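Local coordinates for protein putative diguanylate cyclase (GGDEF) with PAS/PAC domain (Rhodopseudomonas palustris, PDB 3LIF) that probably makes cyclic di-GMP from two GTP molecules as a full-length membrane protein, this chain being its extracellular PDC-fold sensor domain, at residues A[37-40]-A[41-44]; A[61-64]-A[65-69]; A[194-198]-A[199-203]. All blocks are in the same frame, centred on the assembly; numbering follows the deposited sequence.

Contact 1 of 3, residues A[37-40]-A[41-44]; sequences VVLD and DIVS
The flat groups that meet here are peptide carbonyls and one carboxylate. D41 N donates to V37 O at 2.9 Å and V43 N to L39 O at 2.8 Å. The D40 carboxylate runs obliquely across the V43 side chain, its OD1 standing 3.8 Å from V43 CB, while OD2 makes a long, weak ion pair with R132 NE.

These i to i+4 bonds are those of a regular alpha-helix, here the far end of helix 5-47, the long N-terminal helix of the PDC fold, where it lies on the antiparallel sheet of the first of two such domains. The buried side of the helix is aliphatic. I42 CG1 sits opposite its own carbonyl carbon (chi1 -63°) and the chain then runs out extended, which carries CD1 back along the helix to 4.3 Å from V38 CG1 and 4.4 Å from L39 CD2. L39 and I42 both bear on V145 of strand 141-149; L39 also meets V130, and I42 reaches V73 and I75.

On the more solvent-facing side, D41 CB rests 3.4 Å from V38 O. The D40 and D41 carboxylates leave the helix in directions roughly at right angles, OD1 of one lying 6.5 Å from OD1 of the other, a spacing that would probably soften the repulsion between them.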
ATOM      1  N   VAL A  37      -2.419  13.458   2.309  1.00 35.96           N
ATOM      2  CA  VAL A  37      -2.728  14.842   2.105  1.00 35.96           C
ATOM      3  C   VAL A  37      -4.100  14.958   1.416  1.00 36.23           C
ATOM      4  O   VAL A  37      -4.942  15.775   1.819  1.00 35.76           O
ATOM      5  CB  VAL A  37      -1.541  15.592   1.307  1.00 36.06           C
ATOM      6  CG1 VAL A  37      -2.066  16.740   0.488  1.00 34.02           C
ATOM      7  CG2 VAL A  37      -0.474  16.074   2.274  1.00 34.63           C
ATOM      8  N   VAL A  38      -4.339  14.176   0.373  1.00 36.17           N
ATOM      9  CA  VAL A  38      -5.618  14.344  -0.294  1.00 36.78           C
ATOM     10  C   VAL A  38      -6.823  13.980   0.606  1.00 37.78           C
ATOM     11  O   VAL A  38      -7.851  14.686   0.616  1.00 37.03           O
ATOM     12  CB  VAL A  38      -5.680  13.549  -1.551  1.00 36.55           C
ATOM     13  CG1 VAL A  38      -7.108  13.385  -1.965  1.00 36.11           C
ATOM     14  CG2 VAL A  38      -4.905  14.263  -2.615  1.00 36.89           C
ATOM     15  N   LEU A  39      -6.710  12.885   1.366  1.00 38.22           N
ATOM     16  CA  LEU A  39      -7.862  12.467   2.135  1.00 38.66           C
ATOM     17  C   LEU A  39      -8.095  13.604   3.088  1.00 39.83           C
ATOM     18  O   LEU A  39      -9.231  14.048   3.308  1.00 40.27           O
ATOM     19  CB  LEU A  39      -7.687  11.127   2.858  1.00 38.02           C
ATOM     20  CG  LEU A  39      -7.682   9.886   1.937  1.00 35.89           C
ATOM     21  CD1 LEU A  39      -8.486   8.777   2.511  1.00 35.58           C
ATOM     22  CD2 LEU A  39      -8.174  10.180   0.613  1.00 31.74           C
ATOM     23  N   ASP A  40      -7.001  14.135   3.599  1.00 40.89           N
ATOM     24  CA  ASP A  40      -7.094  15.288   4.489  1.00 41.38           C
ATOM     25  C   ASP A  40      -7.832  16.525   3.890  1.00 41.40           C
ATOM     26  O   ASP A  40      -8.714  17.114   4.504  1.00 40.42           O
ATOM     27  CB  ASP A  40      -5.743  15.596   5.094  1.00 40.93           C
ATOM     28  CG  ASP A  40      -5.880  15.930   6.493  1.00 43.86           C
ATOM     29  OD1 ASP A  40      -7.039  16.324   6.773  1.00 47.32           O
ATOM     30  OD2 ASP A  40      -4.926  15.781   7.306  1.00 42.75           O
ATOM     31  N   ASP A  41      -7.542  16.882   2.649  1.00 42.20           N
ATOM     32  CA  ASP A  41      -8.359  17.932   2.037  1.00 42.50           C
ATOM     33  C   ASP A  41      -9.812  17.500   2.276  1.00 43.46           C
ATOM     34  O   ASP A  41     -10.675  18.325   2.559  1.00 45.04           O
ATOM     35  CB  ASP A  41      -8.108  18.105   0.520  0.50 41.78           C
ATOM     36  CG  ASP A  41      -6.870  18.948   0.204  0.50 40.74           C
ATOM     37  OD1 ASP A  41      -6.270  19.498   1.160  0.50 37.35           O
ATOM     38  OD2 ASP A  41      -6.504  19.043  -1.001  0.50 38.64           O
ATOM     39  N   ILE A  42     -10.104  16.204   2.171  1.00 42.78           N
ATOM     40  CA  ILE A  42     -11.498  15.820   2.215  1.00 41.27           C
ATOM     41  C   ILE A  42     -12.015  15.851   3.654  1.00 41.31           C
ATOM     42  O   ILE A  42     -13.110  16.320   3.885  1.00 40.80           O
ATOM     43  CB  ILE A  42     -11.734  14.471   1.556  1.00 41.57           C
ATOM     44  CG1 ILE A  42     -11.368  14.552   0.074  1.00 40.04           C
ATOM     45  CG2 ILE A  42     -13.183  13.990   1.784  1.00 38.12           C
ATOM     46  CD1 ILE A  42     -11.203  13.199  -0.541  1.00 36.86           C
ATOM     47  N   VAL A  43     -11.236  15.399   4.621  1.00 40.57           N
ATOM     48  CA  VAL A  43     -11.724  15.526   5.946  1.00 41.12           C
ATOM     49  C   VAL A  43     -12.240  16.930   6.096  1.00 43.17           C
ATOM     50  O   VAL A  43     -13.325  17.136   6.639  1.00 44.59           O
ATOM     51  CB  VAL A  43     -10.693  15.214   7.020  1.00 40.40           C
ATOM     52  CG1 VAL A  43     -11.081  15.822   8.356  1.00 37.79           C
ATOM     53  CG2 VAL A  43     -10.600  13.745   7.178  1.00 41.03           C
ATOM     54  N   SER A  44     -11.502  17.903   5.564  1.00 45.16           N
ATOM     55  CA  SER A  44     -11.829  19.336   5.793  1.00 45.23           C
ATOM     56  C   SER A  44     -13.035  19.785   5.024  1.00 45.60           C
ATOM     57  O   SER A  44     -13.945  20.355   5.587  1.00 45.46           O
ATOM     58  CB  SER A  44     -10.639  20.259   5.543  1.00 44.63           C
ATOM     59  OG  SER A  44      -9.748  20.138   6.646  1.00 43.60           O
TER

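Contact 2 of 3, residues A[61-64]-A[65-69]; sequences RALA and DNLPQ
L67 N donates to A64 O at 2.9 Å, from a position 55° out of the carbonyl plane and therefore not on a lone pair. This i to i+3 bond tightens the last turn as helix 55-66 gives way to loop; L67 N also makes a weak bond to L63 O. Two residues earlier the regular pattern still holds: D65 N reaches R61 O at 3.2 Å along a nearly straight N-H...O line (167°).

Such a fraying C-terminal turn delivers the chain to strand 70-76, the opening strand of the first PDC domain's sheet. Side chains bridge the turn as well. L63 and L67 lie alongside each other and point the same way, with L63 CD1 3.8 Å from L67 CD2. With CG trans to the backbone nitrogen (chi1 -178°), the L63 branch is sent along the side where L67 lies. L67 CD2 also rests 3.5 Å from L63 O, and both leucines continue onto V38 of helix 5-47.

The charged side behaves differently. R61 NE and D65 OD2 remain 5.5 Å apart, so any attraction between them is probably mild; R61 NH2 instead hydrogen-bonds S86 O.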
ATOM      1  N   ARG A  61     -14.554  12.339  -8.682  1.00 44.43           N
ATOM      2  CA  ARG A  61     -14.082  11.659  -9.852  1.00 46.66           C
ATOM      3  C   ARG A  61     -12.896  12.413 -10.463  1.00 46.56           C
ATOM      4  O   ARG A  61     -12.039  11.831 -11.140  1.00 47.18           O
ATOM      5  CB  ARG A  61     -15.219  11.508 -10.848  1.00 47.43           C
ATOM      6  CG  ARG A  61     -14.867  11.874 -12.307  1.00 54.00           C
ATOM      7  CD  ARG A  61     -15.744  11.023 -13.198  1.00 64.47           C
ATOM      8  NE  ARG A  61     -15.872   9.740 -12.495  1.00 72.03           N
ATOM      9  CZ  ARG A  61     -16.313   8.597 -13.024  1.00 75.83           C
ATOM     10  NH1 ARG A  61     -16.703   8.552 -14.303  1.00 78.15           N
ATOM     11  NH2 ARG A  61     -16.353   7.493 -12.268  1.00 76.68           N
ATOM     12  N   ALA A  62     -12.842  13.714 -10.225  1.00 46.24           N
ATOM     13  CA  ALA A  62     -11.794  14.531 -10.820  1.00 45.90           C
ATOM     14  C   ALA A  62     -10.534  14.211 -10.051  1.00 45.24           C
ATOM     15  O   ALA A  62      -9.499  13.862 -10.616  1.00 45.12           O
ATOM     16  CB  ALA A  62     -12.129  16.037 -10.698  1.00 45.35           C
ATOM     17  N   LEU A  63     -10.670  14.375  -8.750  1.00 44.48           N
ATOM     18  CA  LEU A  63      -9.682  14.092  -7.762  1.00 44.48           C
ATOM     19  C   LEU A  63      -9.058  12.702  -7.952  1.00 45.04           C
ATOM     20  O   LEU A  63      -7.826  12.542  -7.979  1.00 44.77           O
ATOM     21  CB  LEU A  63     -10.413  14.162  -6.442  1.00 44.46           C
ATOM     22  CG  LEU A  63      -9.587  13.943  -5.222  1.00 46.60           C
ATOM     23  CD1 LEU A  63      -8.247  14.414  -5.664  1.00 48.87           C
ATOM     24  CD2 LEU A  63     -10.153  14.790  -4.084  1.00 49.02           C
ATOM     25  N   ALA A  64      -9.893  11.678  -8.083  1.00 44.93           N
ATOM     26  CA  ALA A  64      -9.348  10.365  -8.309  1.00 45.43           C
ATOM     27  C   ALA A  64      -8.521  10.326  -9.589  1.00 45.97           C
ATOM     28  O   ALA A  64      -7.379   9.907  -9.557  1.00 45.62           O
ATOM     29  CB  ALA A  64     -10.442   9.321  -8.353  1.00 45.75           C
ATOM     30  N   ASP A  65      -9.092  10.742 -10.715  1.00 47.21           N
ATOM     31  CA  ASP A  65      -8.356  10.673 -11.989  1.00 49.43           C
ATOM     32  C   ASP A  65      -7.045  11.429 -11.987  1.00 49.18           C
ATOM     33  O   ASP A  65      -6.239  11.262 -12.885  1.00 49.36           O
ATOM     34  CB  ASP A  65      -9.191  11.115 -13.165  1.00 50.23           C
ATOM     35  CG  ASP A  65     -10.084  10.011 -13.652  1.00 56.95           C
ATOM     36  OD1 ASP A  65     -10.419  10.018 -14.860  1.00 65.06           O
ATOM     37  OD2 ASP A  65     -10.449   9.117 -12.831  1.00 61.48           O
ATOM     38  N   ASN A  66      -6.831  12.207 -10.938  1.00 48.96           N
ATOM     39  CA  ASN A  66      -5.661  13.040 -10.777  1.00 48.82           C
ATOM     40  C   ASN A  66      -4.618  12.501  -9.814  1.00 47.39           C
ATOM     41  O   ASN A  66      -3.492  13.005  -9.730  1.00 46.63           O
ATOM     42  CB  ASN A  66      -6.113  14.342 -10.185  1.00 50.22           C
ATOM     43  CG  ASN A  66      -5.667  15.463 -10.980  1.00 55.09           C
ATOM     44  OD1 ASN A  66      -4.960  16.333 -10.473  1.00 61.44           O
ATOM     45  ND2 ASN A  66      -6.021  15.450 -12.287  1.00 57.53           N
ATOM     46  N   LEU A  67      -5.035  11.530  -9.019  1.00 45.19           N
ATOM     47  CA  LEU A  67      -4.114  10.830  -8.191  1.00 43.23           C
ATOM     48  C   LEU A  67      -3.866   9.504  -8.914  1.00 41.66           C
ATOM     49  O   LEU A  67      -4.802   8.706  -9.092  1.00 41.67           O
ATOM     50  CB  LEU A  67      -4.723  10.646  -6.800  1.00 43.20           C
ATOM     51  CG  LEU A  67      -4.337  11.729  -5.800  1.00 43.81           C
ATOM     52  CD1 LEU A  67      -2.837  11.760  -5.574  1.00 43.15           C
ATOM     53  CD2 LEU A  67      -4.748  13.050  -6.336  1.00 47.28           C
ATOM     54  N   PRO A  68      -2.622   9.285  -9.391  1.00 39.75           N
ATOM     55  CA  PRO A  68      -2.369   8.012 -10.077  1.00 37.93           C
ATOM     56  C   PRO A  68      -2.311   6.881  -9.090  1.00 36.59           C
ATOM     57  O   PRO A  68      -2.497   5.763  -9.485  1.00 37.17           O
ATOM     58  CB  PRO A  68      -1.002   8.198 -10.721  1.00 37.85           C
ATOM     59  CG  PRO A  68      -0.593   9.642 -10.435  1.00 38.30           C
ATOM     60  CD  PRO A  68      -1.419  10.126  -9.292  1.00 39.11           C
ATOM     61  N   GLN A  69      -2.086   7.147  -7.808  1.00 34.85           N
ATOM     62  CA  GLN A  69      -2.044   6.027  -6.852  1.00 33.86           C
ATOM     63  C   GLN A  69      -3.394   5.572  -6.200  1.00 33.75           C
ATOM     64  O   GLN A  69      -3.429   4.569  -5.434  1.00 33.64           O
ATOM     65  CB  GLN A  69      -1.043   6.295  -5.755  1.00 32.10           C
ATOM     66  CG  GLN A  69      -1.524   7.316  -4.801  1.00 32.68           C
ATOM     67  CD  GLN A  69      -0.957   8.734  -5.117  1.00 33.74           C
ATOM     68  OE1 GLN A  69      -1.150   9.278  -6.223  1.00 30.62           O
ATOM     69  NE2 GLN A  69      -0.236   9.317  -4.131  1.00 30.38           N
TER

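Contact 3 of 3, residues A[194-198]-A[199-203]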
HETATM    1  N   MSE A 194       7.477 -16.104   6.072  1.00 22.73           N
HETATM    2  CA  MSE A 194       8.809 -15.763   5.594  1.00 21.79           C
HETATM    3  C   MSE A 194       9.788 -15.396   6.765  1.00 21.87           C
HETATM    4  O   MSE A 194       9.423 -14.845   7.833  1.00 20.39           O
HETATM    5  CB  MSE A 194       8.760 -14.586   4.574  1.00 21.52           C
HETATM    6  CG  MSE A 194       8.405 -14.901   3.097  1.00 17.76           C
HETATM    7 SE   MSE A 194       8.254 -13.230   2.248  0.50 11.55          SE
HETATM    8  CE  MSE A 194       6.469 -13.698   1.817  0.50 14.34           C
ATOM      9  N   VAL A 195      11.043 -15.668   6.500  1.00 21.91           N
ATOM     10  CA  VAL A 195      12.097 -15.369   7.391  1.00 23.21           C
ATOM     11  C   VAL A 195      12.093 -13.875   7.663  1.00 24.84           C
ATOM     12  O   VAL A 195      12.362 -13.430   8.819  1.00 26.18           O
ATOM     13  CB  VAL A 195      13.459 -15.808   6.734  1.00 23.65           C
ATOM     14  CG1 VAL A 195      14.623 -15.134   7.368  1.00 20.94           C
ATOM     15  CG2 VAL A 195      13.606 -17.330   6.842  1.00 24.67           C
ATOM     16  N   LEU A 196      11.856 -13.095   6.603  1.00 25.13           N
ATOM     17  CA  LEU A 196      11.719 -11.647   6.730  1.00 25.49           C
ATOM     18  C   LEU A 196      10.902 -11.249   7.975  1.00 25.88           C
ATOM     19  O   LEU A 196      11.270 -10.306   8.703  1.00 25.76           O
ATOM     20  CB  LEU A 196      10.958 -11.148   5.517  1.00 25.07           C
ATOM     21  CG  LEU A 196      11.306  -9.784   4.960  1.00 25.26           C
ATOM     22  CD1 LEU A 196      10.056  -9.227   4.274  1.00 23.84           C
ATOM     23  CD2 LEU A 196      11.989  -8.798   5.979  1.00 21.73           C
ATOM     24  N   PHE A 197       9.789 -11.963   8.206  1.00 25.40           N
ATOM     25  CA  PHE A 197       8.945 -11.616   9.324  1.00 26.39           C
ATOM     26  C   PHE A 197       9.240 -12.417  10.587  1.00 27.71           C
ATOM     27  O   PHE A 197       9.086 -11.877  11.699  1.00 29.12           O
ATOM     28  CB  PHE A 197       7.446 -11.634   8.952  1.00 24.94           C
ATOM     29  CG  PHE A 197       7.096 -10.680   7.836  1.00 21.54           C
ATOM     30  CD1 PHE A 197       6.824  -9.341   8.103  1.00 17.99           C
ATOM     31  CD2 PHE A 197       7.076 -11.107   6.508  1.00 17.05           C
ATOM     32  CE1 PHE A 197       6.515  -8.453   7.083  1.00 15.32           C
ATOM     33  CE2 PHE A 197       6.759 -10.225   5.472  1.00 11.58           C
ATOM     34  CZ  PHE A 197       6.517  -8.897   5.750  1.00 14.44           C
ATOM     35  N   GLN A 198       9.657 -13.677  10.446  1.00 28.24           N
ATOM     36  CA  GLN A 198       9.971 -14.491  11.611  1.00 28.71           C
ATOM     37  C   GLN A 198      11.257 -14.042  12.346  1.00 30.21           C
ATOM     38  O   GLN A 198      11.277 -14.012  13.579  1.00 30.80           O
ATOM     39  CB  GLN A 198      10.042 -15.943  11.241  1.00 28.44           C
ATOM     40  CG  GLN A 198       8.680 -16.539  10.773  1.00 30.34           C
ATOM     41  CD  GLN A 198       7.603 -16.458  11.850  1.00 34.01           C
ATOM     42  OE1 GLN A 198       6.540 -15.954  11.614  1.00 32.70           O
ATOM     43  NE2 GLN A 198       7.882 -16.992  13.037  1.00 38.98           N
ATOM     44  N   LYS A 199      12.317 -13.623  11.635  1.00 30.59           N
ATOM     45  CA  LYS A 199      13.583 -13.304  12.340  1.00 29.50           C
ATOM     46  C   LYS A 199      14.188 -11.937  11.937  1.00 29.16           C
ATOM     47  O   LYS A 199      14.562 -11.127  12.796  1.00 29.68           O
ATOM     48  CB  LYS A 199      14.569 -14.462  12.140  1.00 30.39           C
ATOM     49  CG  LYS A 199      14.019 -15.883  12.521  1.00 29.91           C
ATOM     50  CD  LYS A 199      14.914 -16.382  13.599  1.00 39.83           C
ATOM     51  CE  LYS A 199      14.244 -17.074  14.803  1.00 43.88           C
ATOM     52  NZ  LYS A 199      13.892 -18.463  14.484  1.00 44.44           N
ATOM     53  N   ALA A 200      14.250 -11.633  10.654  1.00 27.52           N
ATOM     54  CA  ALA A 200      14.869 -10.381  10.274  1.00 27.34           C
ATOM     55  C   ALA A 200      14.158  -9.099  10.786  1.00 28.26           C
ATOM     56  O   ALA A 200      14.800  -8.222  11.376  1.00 28.01           O
ATOM     57  CB  ALA A 200      15.058 -10.308   8.772  1.00 27.40           C
ATOM     58  N   LEU A 201      12.860  -8.932  10.545  1.00 27.71           N
ATOM     59  CA  LEU A 201      12.284  -7.679  11.025  1.00 27.46           C
ATOM     60  C   LEU A 201      12.319  -7.580  12.576  1.00 27.91           C
ATOM     61  O   LEU A 201      12.548  -6.492  13.140  1.00 27.67           O
ATOM     62  CB  LEU A 201      10.899  -7.399  10.443  1.00 26.26           C
ATOM     63  CG  LEU A 201      10.850  -6.895   9.017  1.00 23.88           C
ATOM     64  CD1 LEU A 201       9.550  -7.323   8.316  1.00 18.71           C
ATOM     65  CD2 LEU A 201      11.047  -5.367   9.014  1.00 23.24           C
ATOM     66  N   PRO A 202      12.105  -8.708  13.270  1.00 27.59           N
ATOM     67  CA  PRO A 202      12.166  -8.549  14.742  1.00 27.82           C
ATOM     68  C   PRO A 202      13.539  -8.117  15.156  1.00 29.32           C
ATOM     69  O   PRO A 202      13.662  -7.470  16.165  1.00 30.20           O
ATOM     70  CB  PRO A 202      11.863  -9.930  15.296  1.00 25.51           C
ATOM     71  CG  PRO A 202      11.122 -10.629  14.208  1.00 27.68           C
ATOM     72  CD  PRO A 202      11.543  -9.995  12.851  1.00 27.60           C
ATOM     73  N   ARG A 203      14.569  -8.464  14.377  1.00 31.22           N
ATOM     74  CA  ARG A 203      15.959  -8.144  14.729  1.00 31.80           C
ATOM     75  C   ARG A 203      16.264  -6.756  14.213  1.00 32.29           C
ATOM     76  O   ARG A 203      17.067  -6.078  14.782  1.00 32.85           O
ATOM     77  CB  ARG A 203      16.923  -9.143  14.099  1.00 31.55           C
ATOM     78  CG  ARG A 203      18.385  -8.976  14.532  1.00 34.20           C
ATOM     79  CD  ARG A 203      19.419  -9.417  13.463  1.00 38.09           C
ATOM     80  NE  ARG A 203      18.999 -10.673  12.801  1.00 46.59           N
ATOM     81  CZ  ARG A 203      18.715 -10.840  11.491  1.00 46.81           C
ATOM     82  NH1 ARG A 203      18.803  -9.831  10.614  1.00 45.12           N
ATOM     83  NH2 ARG A 203      18.317 -12.039  11.058  1.00 46.39           N
TER
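K199 meets V195 through the backbone: its N donates to V195 O at 2.8 Å in an almost straight bond (173°), the ordinary alpha-helical step. A200 N then turns to the same oxygen at 3.2 Å, so V195 O takes two donors, one four and one five residues ahead. The A200 methyl stays close to the L196 side chain, and both press on Y209 and Y224.

L201 keeps the wider spacing, its N reaching L196 O at 2.8 Å. Two successive i to i+5 bonds make this a pi-type turn within helix 195-203, which packs on the antiparallel sheet of the second PDC domain. The L201 CB bond heads toward the preceding turn, and CG is set opposite the carbonyl carbon (chi1 -77°), bringing CD1 to two neighbours at once. L196 CD2 comes to 3.7 Å from it, and F197 CD1 to 3.4 Å, the F197 and L201 side chains running alongside and pointing the same way. Replacing L201 by an alanine would probably open a gap between L196 and F197 and leave the F197 ring freer to turn, besides thinning the packing on V233 and Y224.

P202 has no N-H to give, and the helix kinks here; its ring sits over the preceding turn instead, CD 3.3 Å from F197 O and CG 3.4 Å from Q198 O. R203 restores the bonding with its N to K199 O, and its guanidinium NH1 binds a citrate that probably came from the crystallisation liquor.

The chemistry implies a division of labour: the widened turn uses its carbonyl acceptors unevenly, V195 O taking two N-H donors and F197 O meeting the P202 ring, while the aliphatic side of the helix provides the apolar attachment to the sheet.

Contacts 1 and 2 illustrate two consecutive helices meeting through their local packing: their centres are 13 Å apart, and V38 CG2 touches L67 CD2 at 3.9 Å while I42 CD1 lies 4.0 Å from L63 CD2. The aliphatic side of 37-44 thus touches both the first sheet and helix 55-66. Contact 3 stands on the other side of the chain's centre, about 35 Å from contact 1 and 36 Å from contact 2 between centres, and meets neither. It packs on the second sheet, whose strands follow the same 2-1-5-4-3 order as the first, the mark of a tandem PDC sensor. The diguanylate cyclase active site would lie in the GGDEF domain, absent from this chain.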